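Local structure of odorant binding protein ASP5 (Apis mellifera, 3R72) at residues I51-L55 with R56-N60; I68-Q71 with L72-T75; E9-A12 with K13-K17; K85-V88 with A89-N93. The protein probably binds small hydrophobic odorant molecules and carries them in the antennae of the honeybee, as a member of the PBP/GOBP family of helical transport proteins. All coordinates share one frame; numbering follows the deposited sequence. Where two conformers were deposited one is given.

Contact 1 (I51-L55 with R56-N60); sequences IMKLL and RTFKN. With NBB (N-butyl-benzenesulfonamide), chain B; NBB (N-butyl-benzenesulfonamide), chain C.
Met52 and Thr57 cross at about a right angle where helix 42-54 ends and the chain turns into strand 58-59. Along Met52, CB lies 3.3 Å from Thr57 OG1 and also packs on CB of Phe58, the apolar part of the contact. CG reaches both the same hydroxyl and the sulfonyl oxygen O1S of the chain B n-butyl-benzenesulfonamide. SD passes farther from that oxygen, and the bend at chi3 (69°) brings Met52 CE to 3.4 Å from O1S of the chain B ligand, so CG and CE both lie against the hydroxyl and the sulfonyl oxygen. Thr57 OG1 stands between its backbone N and carbonyl carbon (chi1 55°), where it can face both O1S, at 2.9 Å, and Met52 O, at 3.1 Å; its single proton could serve either acceptor. Met52 O also receives the backbone N of Thr57 at 2.9 Å and, weakly, that of Phe58. Arg56, with positive phi (69°), is the first residue to leave the helix, and the reversal is a Schellman motif. Lys53 runs extended past the ring of Phe58, its CE at the ring edge and in its plane, 3.9 Å from CD2. One water donates to Lys53 O and Phe58 O, while a second joins Lys53 O to Arg56 NH1. Leu55 adds CD1 against the chain B ligand and CD2 against C6 of the chain C ligand. Around this turn, Met52 and Phe58 lean on helix 100-114, Leu55 touches Met15 of helix 5-23, Thr57 packs on helix 65-75, and the Phe58 ring meets Phe63 edge-to-face.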
loop_
_atom_site.group_PDB
_atom_site.type_symbol
_atom_site.label_atom_id
_atom_site.label_comp_id
_atom_site.label_asym_id
_atom_site.label_seq_id
_atom_site.Cartn_x
_atom_site.Cartn_y
_atom_site.Cartn_z
ATOM N N ILE A 51 2.623 -4.479 -5.710
ATOM C CA ILE A 51 3.434 -3.639 -4.848
ATOM C C ILE A 51 3.607 -4.280 -3.471
ATOM O O ILE A 51 4.713 -4.335 -2.932
ATOM C CB ILE A 51 2.806 -2.233 -4.710
ATOM C CG1 ILE A 51 2.880 -1.467 -6.033
ATOM C CG2 ILE A 51 3.445 -1.433 -3.589
ATOM C CD1 ILE A 51 4.280 -1.069 -6.492
ATOM N N MET A 52 2.510 -4.755 -2.871
ATOM C CA MET A 52 2.635 -5.344 -1.538
ATOM C C MET A 52 3.501 -6.599 -1.567
ATOM O O MET A 52 4.241 -6.883 -0.621
ATOM C CB MET A 52 1.270 -5.614 -0.906
ATOM C CG MET A 52 0.540 -4.315 -0.601
ATOM S SD MET A 52 -0.979 -4.466 0.356
ATOM C CE MET A 52 -0.360 -4.947 1.950
ATOM N N LYS A 53 3.437 -7.371 -2.650
ATOM C CA LYS A 53 4.326 -8.524 -2.744
ATOM C C LYS A 53 5.802 -8.118 -2.831
ATOM O O LYS A 53 6.656 -8.772 -2.222
ATOM C CB LYS A 53 3.922 -9.449 -3.895
ATOM C CG LYS A 53 2.673 -10.259 -3.582
ATOM C CD LYS A 53 2.417 -11.337 -4.605
ATOM C CE LYS A 53 1.294 -12.263 -4.138
ATOM N NZ LYS A 53 1.319 -13.595 -4.805
ATOM N N LEU A 54 6.097 -7.052 -3.568
ATOM C CA LEU A 54 7.457 -6.506 -3.619
ATOM C C LEU A 54 7.965 -6.091 -2.244
ATOM O O LEU A 54 9.116 -6.344 -1.902
ATOM C CB LEU A 54 7.518 -5.303 -4.556
ATOM C CG LEU A 54 8.346 -5.385 -5.837
ATOM C CD1 LEU A 54 8.616 -6.829 -6.272
ATOM C CD2 LEU A 54 7.721 -4.566 -6.963
ATOM N N LEU A 55 7.100 -5.460 -1.456
ATOM C CA LEU A 55 7.453 -5.002 -0.109
ATOM C C LEU A 55 7.409 -6.103 0.939
ATOM O O LEU A 55 7.724 -5.867 2.101
ATOM C CB LEU A 55 6.547 -3.851 0.324
ATOM C CG LEU A 55 6.893 -2.550 -0.385
ATOM C CD1 LEU A 55 5.817 -1.511 -0.111
ATOM C CD2 LEU A 55 8.296 -2.045 0.023
ATOM N N ARG A 56 6.970 -7.296 0.540
ATOM C CA ARG A 56 6.863 -8.452 1.417
ATOM C C ARG A 56 5.746 -8.261 2.466
ATOM O O ARG A 56 5.716 -8.963 3.480
ATOM C CB ARG A 56 8.217 -8.775 2.085
ATOM C CG ARG A 56 9.464 -8.691 1.197
ATOM C CD ARG A 56 9.513 -9.880 0.275
ATOM N NE ARG A 56 9.525 -11.163 0.985
ATOM C CZ ARG A 56 9.312 -12.342 0.400
ATOM N NH1 ARG A 56 9.079 -12.399 -0.898
ATOM N NH2 ARG A 56 9.325 -13.458 1.122
ATOM N N THR A 57 4.820 -7.342 2.198
ATOM C CA THR A 57 3.707 -7.091 3.097
ATOM C C THR A 57 2.484 -7.955 2.772
ATOM O O THR A 57 1.526 -7.975 3.539
ATOM C CB THR A 57 3.366 -5.605 3.091
ATOM O OG1 THR A 57 3.119 -5.184 1.752
ATOM C CG2 THR A 57 4.489 -4.790 3.693
ATOM N N PHE A 58 2.536 -8.672 1.648
ATOM C CA PHE A 58 1.547 -9.679 1.305
ATOM C C PHE A 58 2.332 -10.840 0.711
ATOM O O PHE A 58 3.229 -10.625 -0.104
ATOM C CB PHE A 58 0.538 -9.126 0.303
ATOM C CG PHE A 58 -0.648 -10.025 0.059
ATOM C CD1 PHE A 58 -1.760 -9.961 0.861
ATOM C CD2 PHE A 58 -0.639 -10.940 -0.977
ATOM C CE1 PHE A 58 -2.872 -10.755 0.622
ATOM C CE2 PHE A 58 -1.742 -11.753 -1.224
ATOM C CZ PHE A 58 -2.859 -11.664 -0.418
ATOM N N LYS A 59 1.999 -12.056 1.120
ATOM C CA LYS A 59 2.742 -13.235 0.715
ATOM C C LYS A 59 1.859 -14.459 0.893
ATOM O O LYS A 59 1.182 -14.576 1.916
ATOM C CB LYS A 59 3.997 -13.349 1.598
ATOM C CG LYS A 59 4.858 -14.561 1.350
ATOM C CD LYS A 59 6.144 -14.501 2.170
ATOM C CE LYS A 59 5.918 -14.747 3.658
ATOM N NZ LYS A 59 7.214 -14.879 4.400
ATOM N N ASN A 60 1.876 -15.378 -0.073
ATOM C CA ASN A 60 1.112 -16.618 0.026
ATOM C C ASN A 60 -0.349 -16.425 0.390
ATOM O O ASN A 60 -0.898 -17.144 1.218
ATOM C CB ASN A 60 1.760 -17.575 1.025
ATOM C CG ASN A 60 3.099 -18.056 0.563
ATOM O OD1 ASN A 60 3.327 -18.248 -0.636
ATOM N ND2 ASN A 60 3.998 -18.295 1.510
HETATM O O1S NBB B . 2.049 -2.530 2.101
HETATM S S NBB B . 2.354 -1.161 1.905
HETATM O O2S NBB B . 2.907 -0.824 0.622
HETATM N N10 NBB B . 3.408 -0.758 3.041
HETATM C C11 NBB B . 3.107 -0.989 4.438
HETATM C C12 NBB B . 3.663 0.108 5.326
HETATM C C13 NBB B . 2.957 1.454 5.162
HETATM C C14 NBB B . 1.564 1.410 5.755
HETATM C C4 NBB B . 0.997 -0.276 2.152
HETATM C C5 NBB B . 1.056 1.108 1.968
HETATM C C6 NBB B . -0.075 1.911 2.175
HETATM C C1 NBB B . -1.285 1.357 2.561
HETATM C C2 NBB B . -1.370 -0.006 2.727
HETATM C C3 NBB B . -0.251 -0.815 2.531
HETATM O O1S NBB C . 4.532 2.906 1.104
HETATM S S NBB C . 5.574 2.483 1.997
HETATM O O2S NBB C . 5.304 1.235 2.652
HETATM N N10 NBB C . 5.731 3.605 3.124
HETATM C C11 NBB C . 5.996 4.985 2.757
HETATM C C12 NBB C . 5.541 5.948 3.844
HETATM C C13 NBB C . 6.121 7.341 3.650
HETATM C C14 NBB C . 5.517 8.038 2.455
HETATM C C4 NBB C . 6.991 2.356 1.212
HETATM C C5 NBB C . 7.917 1.350 1.524
HETATM C C6 NBB C . 9.141 1.242 0.859
HETATM C C1 NBB C . 9.466 2.170 -0.121
HETATM C C2 NBB C . 8.565 3.173 -0.437
HETATM C C3 NBB C . 7.339 3.267 0.221
HETATM O O HOH W 1 5.845 -11.132 -0.949
HETATM O O HOH W 2 9.026 -10.451 -3.022
#

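Contact 2 (I68-Q71 with L72-T75); sequences IVKQ and LEIT. With NBB (N-butyl-benzenesulfonamide), chain C; NBB (N-butyl-benzenesulfonamide), chain B.
Val69 and Glu73 lie one helical turn apart on helix 65-75, and their side chains cross obliquely. Val69 CG1 faces the carboxylate end of Glu73, 3.6 Å from OE2, while CG of Glu73 passes over Val69 O. That carboxylate also forms a salt bridge with Lys85 of helix 81-91, so the valine methyl flanks an ion pair. Gln71 and Ile74 make a second slanting pair: Gln71 folds back at chi2 (-74°), which brings OE1 to 3.6 Å from Ile74 CG2, and its NE2 is hydrogen-bonded to Leu55 O beyond the helix. Leu72 turns differently. Its CG stands between the backbone N and the carbonyl carbon (chi1 79°), lies 3.4 Å from Val69 O, and sends CD2 past Ile68 O and Val69 CA.

Ordinary helical bonds join Leu72 N to Ile68 O, Glu73 N to Val69 O and Ile74 N to Lys70 O. At the last turn the pattern changes, for Gln71 O takes the hydroxyl of Thr75 at 2.7 Å, from 40° above the carbonyl plane, together with weak bonds from the amides of Ile74 and Thr75. The same OG1 lies 2.9 Å from N10 of the chain C n-butyl-benzenesulfonamide, and Thr75 CG2 touches ring atom C5 of that ligand at 3.5 Å. Since the Thr75 proton is given to Gln71 O, the oxygen could accept from the sulfonamide N-H, so that the end of this helix would present an acceptor to the polar head of the bound molecule.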
loop_
_atom_site.group_PDB
_atom_site.type_symbol
_atom_site.label_atom_id
_atom_site.label_comp_id
_atom_site.label_asym_id
_atom_site.label_seq_id
_atom_site.Cartn_x
_atom_site.Cartn_y
_atom_site.Cartn_z
ATOM N N ILE A 68 4.361 -5.358 7.567
ATOM C CA ILE A 68 3.719 -4.053 7.409
ATOM C C ILE A 68 4.237 -3.096 8.488
ATOM O O ILE A 68 4.605 -1.955 8.183
ATOM C CB ILE A 68 2.183 -4.179 7.422
ATOM C CG1 ILE A 68 1.733 -4.840 6.117
ATOM C CG2 ILE A 68 1.519 -2.827 7.593
ATOM C CD1 ILE A 68 0.299 -5.297 6.070
ATOM N N VAL A 69 4.290 -3.557 9.735
ATOM C CA VAL A 69 4.795 -2.704 10.812
ATOM C C VAL A 69 6.286 -2.382 10.626
ATOM O O VAL A 69 6.697 -1.238 10.784
ATOM C CB VAL A 69 4.480 -3.309 12.205
ATOM C CG1 VAL A 69 5.174 -2.534 13.312
ATOM C CG2 VAL A 69 2.958 -3.340 12.420
ATOM N N LYS A 70 7.090 -3.367 10.255
ATOM C CA LYS A 70 8.499 -3.109 9.985
ATOM C C LYS A 70 8.685 -2.103 8.862
ATOM O O LYS A 70 9.535 -1.215 8.969
ATOM C CB LYS A 70 9.236 -4.404 9.654
ATOM C CG LYS A 70 9.594 -5.234 10.884
ATOM C CD LYS A 70 10.705 -6.256 10.597
ATOM C CE LYS A 70 10.200 -7.674 10.374
ATOM N NZ LYS A 70 9.022 -7.806 9.504
ATOM N N GLN A 71 7.906 -2.219 7.790
ATOM C CA GLN A 71 8.029 -1.292 6.668
ATOM C C GLN A 71 7.652 0.117 7.076
ATOM O O GLN A 71 8.326 1.075 6.693
ATOM C CB GLN A 71 7.204 -1.749 5.469
ATOM C CG GLN A 71 7.775 -2.976 4.770
ATOM C CD GLN A 71 9.026 -2.688 3.935
ATOM O OE1 GLN A 71 9.535 -1.581 3.902
ATOM N NE2 GLN A 71 9.462 -3.682 3.181
ATOM N N LEU A 72 6.583 0.279 7.848
ATOM C CA LEU A 72 6.208 1.622 8.259
ATOM C C LEU A 72 7.287 2.214 9.189
ATOM O O LEU A 72 7.591 3.400 9.092
ATOM C CB LEU A 72 4.786 1.679 8.793
ATOM C CG LEU A 72 4.465 1.221 10.203
ATOM C CD1 LEU A 72 4.843 2.299 11.229
ATOM C CD2 LEU A 72 3.000 0.829 10.321
ATOM N N GLU A 73 7.906 1.386 10.026
ATOM C CA GLU A 73 8.986 1.850 10.900
ATOM C C GLU A 73 10.215 2.319 10.122
ATOM O O GLU A 73 10.881 3.256 10.543
ATOM C CB GLU A 73 9.388 0.764 11.905
ATOM C CG GLU A 73 8.306 0.517 12.962
ATOM C CD GLU A 73 8.511 -0.745 13.806
ATOM O OE1 GLU A 73 9.211 -1.672 13.345
ATOM O OE2 GLU A 73 7.933 -0.833 14.917
ATOM N N ILE A 74 10.500 1.678 8.990
ATOM C CA ILE A 74 11.668 2.026 8.176
ATOM C C ILE A 74 11.392 3.113 7.137
ATOM O O ILE A 74 12.337 3.625 6.530
ATOM C CB ILE A 74 12.241 0.786 7.440
ATOM C CG1 ILE A 74 13.647 1.075 6.926
ATOM C CG2 ILE A 74 11.367 0.388 6.272
ATOM C CD1 ILE A 74 14.601 1.365 8.003
ATOM N N THR A 75 10.122 3.450 6.895
ATOM C CA THR A 75 9.792 4.427 5.851
ATOM C C THR A 75 8.981 5.654 6.246
ATOM O O THR A 75 8.943 6.612 5.483
ATOM C CB THR A 75 9.071 3.754 4.659
ATOM O OG1 THR A 75 7.807 3.244 5.093
ATOM C CG2 THR A 75 9.916 2.640 4.041
HETATM O O1S NBB C . 4.532 2.906 1.104
HETATM S S NBB C . 5.574 2.483 1.997
HETATM O O2S NBB C . 5.304 1.235 2.652
HETATM N N10 NBB C . 5.731 3.605 3.124
HETATM C C11 NBB C . 5.996 4.985 2.757
HETATM C C12 NBB C . 5.541 5.948 3.844
HETATM C C13 NBB C . 6.121 7.341 3.650
HETATM C C14 NBB C . 5.517 8.038 2.455
HETATM C C4 NBB C . 6.991 2.356 1.212
HETATM C C5 NBB C . 7.917 1.350 1.524
HETATM C C6 NBB C . 9.141 1.242 0.859
HETATM C C1 NBB C . 9.466 2.170 -0.121
HETATM C C2 NBB C . 8.565 3.173 -0.437
HETATM C C3 NBB C . 7.339 3.267 0.221
HETATM O O1S NBB B . 2.049 -2.530 2.101
HETATM S S NBB B . 2.354 -1.161 1.905
HETATM O O2S NBB B . 2.907 -0.824 0.622
HETATM N N10 NBB B . 3.408 -0.758 3.041
HETATM C C11 NBB B . 3.107 -0.989 4.438
HETATM C C12 NBB B . 3.663 0.108 5.326
HETATM C C13 NBB B . 2.957 1.454 5.162
HETATM C C14 NBB B . 1.564 1.410 5.755
HETATM C C4 NBB B . 0.997 -0.276 2.152
HETATM C C5 NBB B . 1.056 1.108 1.968
HETATM C C6 NBB B . -0.075 1.911 2.175
HETATM C C1 NBB B . -1.285 1.357 2.561
HETATM C C2 NBB B . -1.370 -0.006 2.727
HETATM C C3 NBB B . -0.251 -0.815 2.531
#

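Contact 3 (E9-A12 with K13-K17); sequences EKLA and KNMRK. With NBB (N-butyl-benzenesulfonamide), chain C.
Lys13 lays its outer half beside the Glu9 side chain, both chains extended and pointing the same way from one turn of helix 5-23 to the next. Nearer the backbone, CG of Lys13 skirts Glu9 O at 3.4 Å; farther out, CE rests 3.6 Å from CG of Glu9, and NZ ends 2.7 Å from OE2 in a salt bridge. The ammonium meets that oxygen from above the carboxylate plane, 38° out of it.

Beside this pair, Asn14 crosses Lys10 at a slant. Its ND2 makes a weak bond to Lys10 O, which already takes the amide of Asn14, and comes within 3.6 Å of Lys10 CG.

The part that meets the ligand is apolar. Leu11 has CG anti to the backbone N (chi1 -180°), which places CD1 against Met15 CG at 4.0 Å and CD2 against ring atom C1 of the chain C n-butyl-benzenesulfonamide at 3.7 Å. Ala12 CB touches C2 of the same ring, and Met15, bent at chi3 (-61°), brings CE to 3.8 Å from C1. Arg16, buried, is hydrogen-bonded to Pro122 O and salt-bridged to Glu27 and Asp31.

The chemistry is thus divided: the Glu9-Lys13 ion pair lies on the solvent side, while Leu11, Ala12 and Met15 turn carbon atoms to the benzene ring, consistent with hydrophobic rather than polar recognition of this end of the ligand.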
loop_
_atom_site.group_PDB
_atom_site.type_symbol
_atom_site.label_atom_id
_atom_site.label_comp_id
_atom_site.label_asym_id
_atom_site.label_seq_id
_atom_site.Cartn_x
_atom_site.Cartn_y
_atom_site.Cartn_z
ATOM N N GLU A 9 10.941 7.805 -1.625
ATOM C CA GLU A 9 10.380 8.189 -2.918
ATOM C C GLU A 9 11.038 7.427 -4.079
ATOM O O GLU A 9 10.334 6.969 -4.987
ATOM C CB GLU A 9 10.534 9.697 -3.110
ATOM C CG GLU A 9 9.865 10.267 -4.333
ATOM C CD GLU A 9 10.043 11.774 -4.422
ATOM O OE1 GLU A 9 9.728 12.482 -3.432
ATOM O OE2 GLU A 9 10.513 12.244 -5.475
ATOM N N LYS A 10 12.368 7.278 -4.046
ATOM C CA LYS A 10 13.084 6.583 -5.120
ATOM C C LYS A 10 12.611 5.141 -5.211
ATOM O O LYS A 10 12.272 4.649 -6.287
ATOM C CB LYS A 10 14.609 6.650 -4.937
ATOM C CG LYS A 10 15.372 5.935 -6.073
ATOM C CD LYS A 10 16.890 6.029 -6.013
ATOM C CE LYS A 10 17.480 5.093 -4.972
ATOM N NZ LYS A 10 18.991 4.960 -5.113
ATOM N N LEU A 11 12.588 4.459 -4.078
ATOM C CA LEU A 11 12.194 3.067 -4.085
ATOM C C LEU A 11 10.737 2.911 -4.510
ATOM O O LEU A 11 10.414 2.021 -5.285
ATOM C CB LEU A 11 12.457 2.431 -2.726
ATOM C CG LEU A 11 12.083 0.948 -2.603
ATOM C CD1 LEU A 11 12.699 0.105 -3.722
ATOM C CD2 LEU A 11 12.507 0.405 -1.259
ATOM N N ALA A 12 9.864 3.787 -4.022
ATOM C CA ALA A 12 8.459 3.735 -4.395
ATOM C C ALA A 12 8.305 3.904 -5.900
ATOM O O ALA A 12 7.532 3.181 -6.523
ATOM C CB ALA A 12 7.664 4.790 -3.663
ATOM N N LYS A 13 9.026 4.853 -6.492
ATOM C CA LYS A 13 8.911 5.125 -7.928
ATOM C C LYS A 13 9.393 3.933 -8.739
ATOM O O LYS A 13 8.818 3.607 -9.781
ATOM C CB LYS A 13 9.655 6.408 -8.329
ATOM C CG LYS A 13 8.897 7.654 -7.946
ATOM C CD LYS A 13 9.626 8.935 -8.289
ATOM C CE LYS A 13 8.809 10.141 -7.821
ATOM N NZ LYS A 13 9.551 11.425 -7.917
ATOM N N ASN A 14 10.453 3.271 -8.271
ATOM C CA ASN A 14 10.968 2.120 -8.991
ATOM C C ASN A 14 10.082 0.890 -8.878
ATOM O O ASN A 14 9.914 0.155 -9.840
ATOM C CB ASN A 14 12.419 1.865 -8.614
ATOM C CG ASN A 14 13.339 2.831 -9.318
ATOM O OD1 ASN A 14 13.358 2.885 -10.535
ATOM N ND2 ASN A 14 14.065 3.618 -8.571
ATOM N N MET A 15 9.474 0.680 -7.722
ATOM C CA MET A 15 8.468 -0.377 -7.574
ATOM C C MET A 15 7.252 -0.106 -8.455
ATOM O O MET A 15 6.739 -1.004 -9.129
ATOM C CB MET A 15 8.039 -0.494 -6.120
ATOM C CG MET A 15 9.140 -1.040 -5.233
ATOM S SD MET A 15 8.597 -1.433 -3.570
ATOM C CE MET A 15 8.064 0.149 -3.040
ATOM N N ARG A 16 6.787 1.136 -8.456
ATOM C CA ARG A 16 5.663 1.507 -9.316
ATOM C C ARG A 16 5.970 1.195 -10.769
ATOM O O ARG A 16 5.162 0.577 -11.473
ATOM C CB ARG A 16 5.332 2.994 -9.194
ATOM C CG ARG A 16 4.317 3.463 -10.245
ATOM C CD ARG A 16 3.951 4.908 -10.147
ATOM N NE ARG A 16 3.239 5.217 -8.919
ATOM C CZ ARG A 16 2.549 6.340 -8.710
ATOM N NH1 ARG A 16 2.468 7.284 -9.645
ATOM N NH2 ARG A 16 1.950 6.533 -7.547
ATOM N N LYS A 17 7.131 1.653 -11.233
ATOM C CA LYS A 17 7.548 1.467 -12.616
ATOM C C LYS A 17 7.431 0.029 -13.024
ATOM O O LYS A 17 6.879 -0.292 -14.088
ATOM C CB LYS A 17 9.019 1.848 -12.795
ATOM C CG LYS A 17 9.301 3.304 -13.019
ATOM C CD LYS A 17 10.590 3.499 -13.835
ATOM C CE LYS A 17 11.540 4.449 -13.146
ATOM N NZ LYS A 17 12.382 5.189 -14.113
HETATM O O1S NBB C . 4.532 2.906 1.104
HETATM S S NBB C . 5.574 2.483 1.997
HETATM O O2S NBB C . 5.304 1.235 2.652
HETATM N N10 NBB C . 5.731 3.605 3.124
HETATM C C11 NBB C . 5.996 4.985 2.757
HETATM C C12 NBB C . 5.541 5.948 3.844
HETATM C C13 NBB C . 6.121 7.341 3.650
HETATM C C14 NBB C . 5.517 8.038 2.455
HETATM C C4 NBB C . 6.991 2.356 1.212
HETATM C C5 NBB C . 7.917 1.350 1.524
HETATM C C6 NBB C . 9.141 1.242 0.859
HETATM C C1 NBB C . 9.466 2.170 -0.121
HETATM C C2 NBB C . 8.565 3.173 -0.437
HETATM C C3 NBB C . 7.339 3.267 0.221
#

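Contact 4 (K85-V88 with A89-N93); sequences KEIV and AVCRN
Ile87 and Cys91 meet on consecutive turns of helix 81-91, an alpha-helix of the disulfide-braced, mainly helical fold of the PBP/GOBP family. This is the tightly held side. Cys91 N is hydrogen-bonded to Ile87 O at 2.9 Å, and SG returns over the same carbonyl at 3.5 Å. With SG anti to the carbonyl carbon (chi1 -67°), the sulfur is also 4.2 Å from Ile87 CG2, and it forms the disulfide to Cys110 that fastens this helix to helix 100-114. Ile87 itself packs on His111 and Gln114 of that helix. Val88 is buried against Ile68 and Leu72 of helix 65-75 and His111 of helix 100-114, with its side chain about 5 Å from a bound n-butyl-benzenesulfonamide.

The solvent side is looser. Glu86, Ala89 and Val90 are exposed, and their contact with one another is mainly backbone: Val90 N bonds to Glu86 O at 3.1 Å, and Val90 CG2 rests 3.5 Å from the same oxygen. Ala89 has just a methyl to lay beside the carbonyls of Lys85 and Glu86, while the extended Lys85 leads away to its salt-bridge partner Glu73 of helix 65-75. At Arg92, chi1 (68°) sets CG between the backbone N and the carbonyl carbon; the aliphatic CB and CG both lie 3.3 Å from Val88 O, the oxygen that accepts Arg92 N at 2.8 Å.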
loop_
_atom_site.group_PDB
_atom_site.type_symbol
_atom_site.label_atom_id
_atom_site.label_comp_id
_atom_site.label_asym_id
_atom_site.label_seq_id
_atom_site.Cartn_x
_atom_site.Cartn_y
_atom_site.Cartn_z
ATOM N N LYS A 85 1.112 3.020 13.119
ATOM C CA LYS A 85 0.834 1.778 13.845
ATOM C C LYS A 85 -0.639 1.685 14.226
ATOM O O LYS A 85 -1.217 0.606 14.207
ATOM C CB LYS A 85 1.721 1.638 15.084
ATOM C CG LYS A 85 3.155 1.306 14.779
ATOM C CD LYS A 85 4.012 1.201 16.032
ATOM C CE LYS A 85 5.405 0.707 15.671
ATOM N NZ LYS A 85 6.350 0.725 16.816
ATOM N N GLU A 86 -1.253 2.810 14.592
ATOM C CA GLU A 86 -2.666 2.828 14.943
ATOM C C GLU A 86 -3.548 2.554 13.735
ATOM O O GLU A 86 -4.585 1.906 13.875
ATOM C CB GLU A 86 -3.028 4.142 15.626
ATOM C CG GLU A 86 -2.389 4.267 16.986
ATOM C CD GLU A 86 -2.749 5.546 17.684
ATOM O OE1 GLU A 86 -3.418 5.457 18.703
ATOM O OE2 GLU A 86 -2.338 6.637 17.253
ATOM N N ILE A 87 -3.136 3.002 12.556
ATOM C CA ILE A 87 -3.881 2.674 11.340
ATOM C C ILE A 87 -3.803 1.179 11.043
ATOM O O ILE A 87 -4.820 0.542 10.766
ATOM C CB ILE A 87 -3.396 3.502 10.136
ATOM C CG1 ILE A 87 -3.716 4.986 10.336
ATOM C CG2 ILE A 87 -4.032 2.981 8.838
ATOM C CD1 ILE A 87 -3.124 5.903 9.267
ATOM N N VAL A 88 -2.611 0.604 11.132
ATOM C CA VAL A 88 -2.461 -0.843 10.941
ATOM C C VAL A 88 -3.277 -1.609 11.980
ATOM O O VAL A 88 -3.941 -2.607 11.668
ATOM C CB VAL A 88 -0.983 -1.268 10.999
ATOM C CG1 VAL A 88 -0.864 -2.787 10.883
ATOM C CG2 VAL A 88 -0.202 -0.571 9.866
ATOM N N ALA A 89 -3.259 -1.122 13.218
ATOM C CA ALA A 89 -4.000 -1.793 14.279
ATOM C C ALA A 89 -5.499 -1.878 13.976
ATOM O O ALA A 89 -6.140 -2.881 14.287
ATOM C CB ALA A 89 -3.790 -1.082 15.594
ATOM N N VAL A 90 -6.050 -0.835 13.367
ATOM C CA VAL A 90 -7.443 -0.878 12.922
ATOM C C VAL A 90 -7.606 -1.791 11.706
ATOM O O VAL A 90 -8.428 -2.708 11.693
ATOM C CB VAL A 90 -7.955 0.548 12.596
ATOM C CG1 VAL A 90 -9.326 0.501 11.917
ATOM C CG2 VAL A 90 -8.028 1.384 13.885
ATOM N N CYS A 91 -6.829 -1.539 10.666
ATOM C CA CYS A 91 -7.061 -2.214 9.397
ATOM C C CYS A 91 -6.767 -3.703 9.436
ATOM O O CYS A 91 -7.369 -4.458 8.675
ATOM C CB CYS A 91 -6.302 -1.514 8.274
ATOM S SG CYS A 91 -6.981 0.156 7.982
ATOM N N ARG A 92 -5.886 -4.146 10.331
ATOM C CA ARG A 92 -5.561 -5.574 10.387
ATOM C C ARG A 92 -6.742 -6.407 10.851
ATOM O O ARG A 92 -6.746 -7.621 10.657
ATOM C CB ARG A 92 -4.352 -5.860 11.289
ATOM C CG ARG A 92 -4.612 -5.606 12.768
ATOM C CD ARG A 92 -3.354 -5.769 13.600
ATOM N NE ARG A 92 -2.878 -7.145 13.524
ATOM C CZ ARG A 92 -1.603 -7.530 13.536
ATOM N NH1 ARG A 92 -0.628 -6.647 13.670
ATOM N NH2 ARG A 92 -1.303 -8.821 13.397
ATOM N N ASN A 93 -7.690 -5.781 11.546
ATOM C CA ASN A 93 -8.841 -6.493 12.105
ATOM C C ASN A 93 -10.122 -6.427 11.277
ATOM O O ASN A 93 -11.158 -6.925 11.700
ATOM C CB ASN A 93 -9.050 -6.084 13.561
ATOM C CG ASN A 93 -8.066 -6.772 14.473
ATOM O OD1 ASN A 93 -7.603 -7.880 14.175
ATOM N ND2 ASN A 93 -7.734 -6.139 15.591
#

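Overall arrangement
From the N terminus the chain first passes through contact 3 on helix 5-23, then contact 1 at the end of helix 42-54, contact 2 on helix 65-75 and contact 4 on helix 81-91. Each joins adjoining segments, so they follow in series without nesting or crossing, and none closes a long loop; only contact 1 turns the chain, from helix 42-54 into strand 58-59. Contact 1 joins its neighbours on two sides: Met15 packs on Ile51, Leu54 and Leu55, while Gln71 NE2 probably bonds to Leu55 O. Contact 2 continues to contact 4 through Glu73-Lys85 and Leu72-Val88. Contacts 3 and 4 lie on opposite sides of the chain's centre, about 24 Å apart between centres.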